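PDB 4KRG: phosphoethanolamine N-methyltransferase 1, which probably catalyses S-adenosylmethionine-dependent N-methylation of phosphoethanolamine in nematode phosphocholine biosynthesis. Local coordinates for residues T18-Y23 / E89-K94. Residues are numbered along the deposited sequence; the frame is centred on the assembly and turned at random.
Sequences TFWDKY and ESFIEK. With SAH (S-adenosyl-L-homocysteine), chain D.
Phe91 reaches from helix 89-98 to residues 18-23, where the rim of its ring meets Trp20 and Tyr23. The contact is small and mostly apolar, and no hydrogen bond crosses it. CE2 of Phe91 lies 3.8 Å from CE3 on the benzo part of the Trp20 indole, and the two side chains cross at about a right angle. On the Tyr23 side, Phe91 CZ touches the beta carbon, with Tyr23 CB at 4.0 Å. The carbonyl oxygen of Tyr23 also comes up to the ring edge, close to the ring plane and 3.5 Å from Phe91 CE1, so it faces the slightly positive C-H rim. The phenol of Tyr23 leads elsewhere: with CG anti to the carbonyl carbon (chi1 -63°), CE2 of its ring lies over one face of Phe19, toward the rim, and its hydroxyl is hydrogen-bonded to the backbone oxygen of Met175.

S-adenosylhomocysteine touches both Trp20 and Phe91. Its ribose lies over one face of the Trp20 indole, opposite the face met by Phe19, and its sulfur SD is 3.5 Å from Trp20 CH2. Ribose O3' approaches Phe91 obliquely, 3.5 Å from CD2. Tyr133, of the phosphoethanolamine pocket, meets Trp20 edge-to-face, while Asp86, which hydrogen-bonds the cofactor product, also touches Phe91.

Helix 89-98 follows strand 81-86 in the Rossmann-like methyltransferase fold, and helix 9-21 meets it through Trp20, next to the bound ligand. Shape and dispersion rather than directed bonds join the two segments, and the resulting buried aromatic surface serves the ligand unequally: Trp20 lines the ribose and the sulfur, Phe91 the ribose hydroxyls.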
ATOM      1  N   THR A  18      19.278  -1.819  21.644  1.00 29.09           N
ATOM      2  CA  THR A  18      19.801  -3.067  22.200  1.00 29.38           C
ATOM      3  C   THR A  18      19.535  -4.248  21.268  1.00 30.13           C
ATOM      4  O   THR A  18      20.398  -5.104  21.072  1.00 30.54           O
ATOM      5  CB  THR A  18      19.163  -3.387  23.559  1.00 32.44           C
ATOM      6  OG1 THR A  18      19.141  -2.210  24.368  1.00 35.39           O
ATOM      7  CG2 THR A  18      19.948  -4.470  24.274  1.00 34.82           C
ATOM      8  N   PHE A  19      18.330  -4.302  20.710  1.00 30.46           N
ATOM      9  CA  PHE A  19      17.996  -5.333  19.738  1.00 31.20           C
ATOM     10  C   PHE A  19      18.957  -5.274  18.557  1.00 28.70           C
ATOM     11  O   PHE A  19      19.510  -6.289  18.144  1.00 29.51           O
ATOM     12  CB  PHE A  19      16.558  -5.178  19.246  1.00 31.92           C
ATOM     13  CG  PHE A  19      16.188  -6.137  18.149  1.00 31.38           C
ATOM     14  CD1 PHE A  19      15.790  -7.432  18.448  1.00 34.05           C
ATOM     15  CD2 PHE A  19      16.234  -5.743  16.817  1.00 30.12           C
ATOM     16  CE1 PHE A  19      15.450  -8.318  17.436  1.00 36.92           C
ATOM     17  CE2 PHE A  19      15.894  -6.622  15.800  1.00 30.75           C
ATOM     18  CZ  PHE A  19      15.502  -7.910  16.108  1.00 34.25           C
ATOM     19  N   TRP A  20      19.171  -4.080  18.022  1.00 27.14           N
ATOM     20  CA  TRP A  20      20.032  -3.956  16.857  1.00 25.40           C
ATOM     21  C   TRP A  20      21.508  -4.118  17.195  1.00 28.15           C
ATOM     22  O   TRP A  20      22.302  -4.495  16.336  1.00 28.15           O
ATOM     23  CB  TRP A  20      19.736  -2.667  16.086  1.00 24.10           C
ATOM     24  CG  TRP A  20      18.565  -2.854  15.184  1.00 22.39           C
ATOM     25  CD1 TRP A  20      17.307  -2.361  15.349  1.00 20.55           C
ATOM     26  CD2 TRP A  20      18.545  -3.645  14.002  1.00 21.79           C
ATOM     27  NE1 TRP A  20      16.502  -2.779  14.318  1.00 21.18           N
ATOM     28  CE2 TRP A  20      17.236  -3.576  13.470  1.00 23.21           C
ATOM     29  CE3 TRP A  20      19.495  -4.409  13.316  1.00 22.26           C
ATOM     30  CZ2 TRP A  20      16.865  -4.233  12.302  1.00 23.74           C
ATOM     31  CZ3 TRP A  20      19.130  -5.060  12.158  1.00 23.49           C
ATOM     32  CH2 TRP A  20      17.826  -4.972  11.663  1.00 22.87           C
ATOM     33  N   ASP A  21      21.867  -3.856  18.448  1.00 30.49           N
ATOM     34  CA  ASP A  21      23.218  -4.139  18.922  1.00 33.50           C
ATOM     35  C   ASP A  21      23.589  -5.603  18.690  1.00 33.62           C
ATOM     36  O   ASP A  21      24.747  -5.918  18.426  1.00 37.88           O
ATOM     37  CB  ASP A  21      23.361  -3.800  20.409  1.00 35.62           C
ATOM     38  CG  ASP A  21      23.610  -2.327  20.656  1.00 36.53           C
ATOM     39  OD1 ASP A  21      23.956  -1.612  19.695  1.00 36.86           O
ATOM     40  OD2 ASP A  21      23.471  -1.887  21.819  1.00 36.24           O
ATOM     41  N   LYS A  22      22.600  -6.489  18.783  1.00 29.21           N
ATOM     42  CA  LYS A  22      22.827  -7.920  18.601  1.00 34.46           C
ATOM     43  C   LYS A  22      23.337  -8.264  17.200  1.00 34.23           C
ATOM     44  O   LYS A  22      23.897  -9.336  16.989  1.00 34.71           O
ATOM     45  CB  LYS A  22      21.550  -8.722  18.912  1.00 37.71           C
ATOM     46  CG  LYS A  22      21.092  -8.646  20.368  1.00 41.68           C
ATOM     47  CD  LYS A  22      19.935  -9.605  20.673  1.00 44.87           C
ATOM     48  CE  LYS A  22      18.673  -9.253  19.895  1.00 43.98           C
ATOM     49  NZ  LYS A  22      17.539 -10.174  20.216  1.00 46.02           N
ATOM     50  N   TYR A  23      23.155  -7.348  16.251  1.00 32.07           N
ATOM     51  CA  TYR A  23      23.509  -7.609  14.856  1.00 31.01           C
ATOM     52  C   TYR A  23      24.733  -6.828  14.372  1.00 32.32           C
ATOM     53  O   TYR A  23      25.201  -7.040  13.258  1.00 36.20           O
ATOM     54  CB  TYR A  23      22.295  -7.362  13.940  1.00 27.65           C
ATOM     55  CG  TYR A  23      21.141  -8.294  14.242  1.00 26.65           C
ATOM     56  CD1 TYR A  23      21.083  -9.557  13.672  1.00 28.91           C
ATOM     57  CD2 TYR A  23      20.129  -7.926  15.122  1.00 25.71           C
ATOM     58  CE1 TYR A  23      20.044 -10.432  13.961  1.00 29.31           C
ATOM     59  CE2 TYR A  23      19.085  -8.797  15.422  1.00 25.82           C
ATOM     60  CZ  TYR A  23      19.049 -10.046  14.834  1.00 27.80           C
ATOM     61  OH  TYR A  23      18.019 -10.922  15.110  1.00 33.38           O
ATOM     62  N   GLU A  89      26.612   2.066  14.993  1.00 27.00           N
ATOM     63  CA  GLU A  89      27.896   2.574  14.524  1.00 28.09           C
ATOM     64  C   GLU A  89      28.594   1.699  13.491  1.00 29.33           C
ATOM     65  O   GLU A  89      29.058   2.196  12.464  1.00 31.18           O
ATOM     66  CB  GLU A  89      28.819   2.790  15.718  1.00 31.66           C
ATOM     67  CG  GLU A  89      30.286   2.809  15.366  1.00 38.23           C
ATOM     68  CD  GLU A  89      31.163   2.953  16.589  1.00 44.12           C
ATOM     69  OE1 GLU A  89      30.670   3.484  17.607  1.00 46.65           O
ATOM     70  OE2 GLU A  89      32.337   2.526  16.535  1.00 44.72           O
ATOM     71  N   SER A  90      28.670   0.396  13.747  1.00 27.74           N
ATOM     72  CA  SER A  90      29.371  -0.498  12.832  0.65 26.90           C
ATOM     73  C   SER A  90      28.682  -0.551  11.468  1.00 23.43           C
ATOM     74  O   SER A  90      29.334  -0.736  10.445  1.00 24.46           O
ATOM     75  CB  SER A  90      29.513  -1.902  13.424  0.65 27.59           C
ATOM     76  OG  SER A  90      28.476  -2.753  12.984  0.65 27.17           O
ATOM     77  N   PHE A  91      27.366  -0.379  11.454  1.00 20.05           N
ATOM     78  CA  PHE A  91      26.623  -0.380  10.194  1.00 19.48           C
ATOM     79  C   PHE A  91      27.054   0.807   9.341  1.00 20.76           C
ATOM     80  O   PHE A  91      27.361   0.649   8.161  1.00 21.24           O
ATOM     81  CB  PHE A  91      25.106  -0.357  10.436  1.00 18.61           C
ATOM     82  CG  PHE A  91      24.558  -1.634  11.035  1.00 21.30           C
ATOM     83  CD1 PHE A  91      25.351  -2.769  11.165  1.00 21.52           C
ATOM     84  CD2 PHE A  91      23.239  -1.696  11.462  1.00 22.58           C
ATOM     85  CE1 PHE A  91      24.835  -3.940  11.710  1.00 20.90           C
ATOM     86  CE2 PHE A  91      22.724  -2.858  12.012  1.00 21.59           C
ATOM     87  CZ  PHE A  91      23.525  -3.979  12.133  1.00 21.70           C
ATOM     88  N   ILE A  92      27.092   1.989   9.953  1.00 20.97           N
ATOM     89  CA  ILE A  92      27.549   3.198   9.273  1.00 19.73           C
ATOM     90  C   ILE A  92      28.992   3.022   8.803  1.00 22.25           C
ATOM     91  O   ILE A  92      29.360   3.457   7.706  1.00 23.68           O
ATOM     92  CB  ILE A  92      27.429   4.439  10.180  1.00 18.83           C
ATOM     93  CG1 ILE A  92      25.990   4.958  10.193  1.00 19.20           C
ATOM     94  CG2 ILE A  92      28.367   5.539   9.722  1.00 20.64           C
ATOM     95  CD1 ILE A  92      25.474   5.420   8.827  1.00 18.76           C
ATOM     96  N   GLU A  93      29.808   2.376   9.631  1.00 21.58           N
ATOM     97  CA  GLU A  93      31.188   2.096   9.254  1.00 21.95           C
ATOM     98  C   GLU A  93      31.268   1.193   8.025  1.00 21.12           C
ATOM     99  O   GLU A  93      32.046   1.452   7.114  1.00 22.09           O
ATOM    100  CB  GLU A  93      31.964   1.513  10.435  1.00 24.25           C
ATOM    101  CG  GLU A  93      32.209   2.522  11.537  1.00 24.45           C
ATOM    102  CD  GLU A  93      32.722   1.887  12.805  1.00 29.72           C
ATOM    103  OE1 GLU A  93      32.716   0.639  12.895  1.00 30.73           O
ATOM    104  OE2 GLU A  93      33.132   2.638  13.716  1.00 31.89           O
ATOM    105  N   LYS A  94      30.459   0.140   7.996  1.00 22.40           N
ATOM    106  CA  LYS A  94      30.388  -0.727   6.818  1.00 21.72           C
ATOM    107  C   LYS A  94      29.859   0.043   5.593  1.00 21.60           C
ATOM    108  O   LYS A  94      30.331  -0.157   4.479  1.00 23.95           O
ATOM    109  CB  LYS A  94      29.546  -1.974   7.118  1.00 21.99           C
ATOM    110  CG  LYS A  94      29.321  -2.908   5.937  1.00 24.32           C
ATOM    111  CD  LYS A  94      30.614  -3.244   5.206  1.00 27.02           C
ATOM    112  CE  LYS A  94      30.914  -4.729   5.259  1.00 33.06           C
ATOM    113  NZ  LYS A  94      31.860  -5.135   4.181  1.00 35.30           N
TER
HETATM  114  N   SAH D 502      16.885   0.330   5.709  1.00 15.80           N
HETATM  115  CA  SAH D 502      17.984  -0.634   5.544  1.00 17.99           C
HETATM  116  CB  SAH D 502      18.158  -1.423   6.886  1.00 19.70           C
HETATM  117  CG  SAH D 502      16.881  -2.104   7.375  1.00 16.76           C
HETATM  118  SD  SAH D 502      16.976  -2.830   9.037  1.00 21.78           S
HETATM  119  C   SAH D 502      17.726  -1.545   4.411  1.00 21.17           C
HETATM  120  O   SAH D 502      16.582  -1.884   4.151  1.00 18.76           O
HETATM  121  OXT SAH D 502      18.653  -2.180   3.957  1.00 23.31           O
HETATM  122  C5' SAH D 502      16.796  -1.435  10.179  1.00 20.42           C
HETATM  123  C4' SAH D 502      17.796  -0.414  10.200  1.00 20.70           C
HETATM  124  O4' SAH D 502      17.250   0.786  10.811  1.00 19.38           O
HETATM  125  C3' SAH D 502      18.957  -0.809  11.020  1.00 22.02           C
HETATM  126  O3' SAH D 502      20.138  -0.332  10.416  1.00 20.99           O
HETATM  127  C2' SAH D 502      18.750  -0.126  12.289  1.00 22.73           C
HETATM  128  O2' SAH D 502      19.969   0.116  12.936  1.00 21.89           O
HETATM  129  C1' SAH D 502      18.086   1.132  11.872  1.00 20.21           C
HETATM  130  N9  SAH D 502      17.297   1.796  12.968  1.00 19.49           N
HETATM  131  C8  SAH D 502      16.257   1.293  13.645  1.00 18.29           C
HETATM  132  N7  SAH D 502      15.773   2.271  14.414  1.00 16.46           N
HETATM  133  C5  SAH D 502      16.487   3.383  14.229  1.00 18.92           C
HETATM  134  C6  SAH D 502      16.427   4.680  14.766  1.00 20.31           C
HETATM  135  N6  SAH D 502      15.480   5.028  15.700  1.00 17.29           N
HETATM  136  N1  SAH D 502      17.326   5.584  14.336  1.00 20.67           N
HETATM  137  C2  SAH D 502      18.252   5.281  13.434  1.00 18.03           C
HETATM  138  N3  SAH D 502      18.334   4.048  12.905  1.00 19.97           N
HETATM  139  C4  SAH D 502      17.469   3.088  13.280  1.00 20.79           C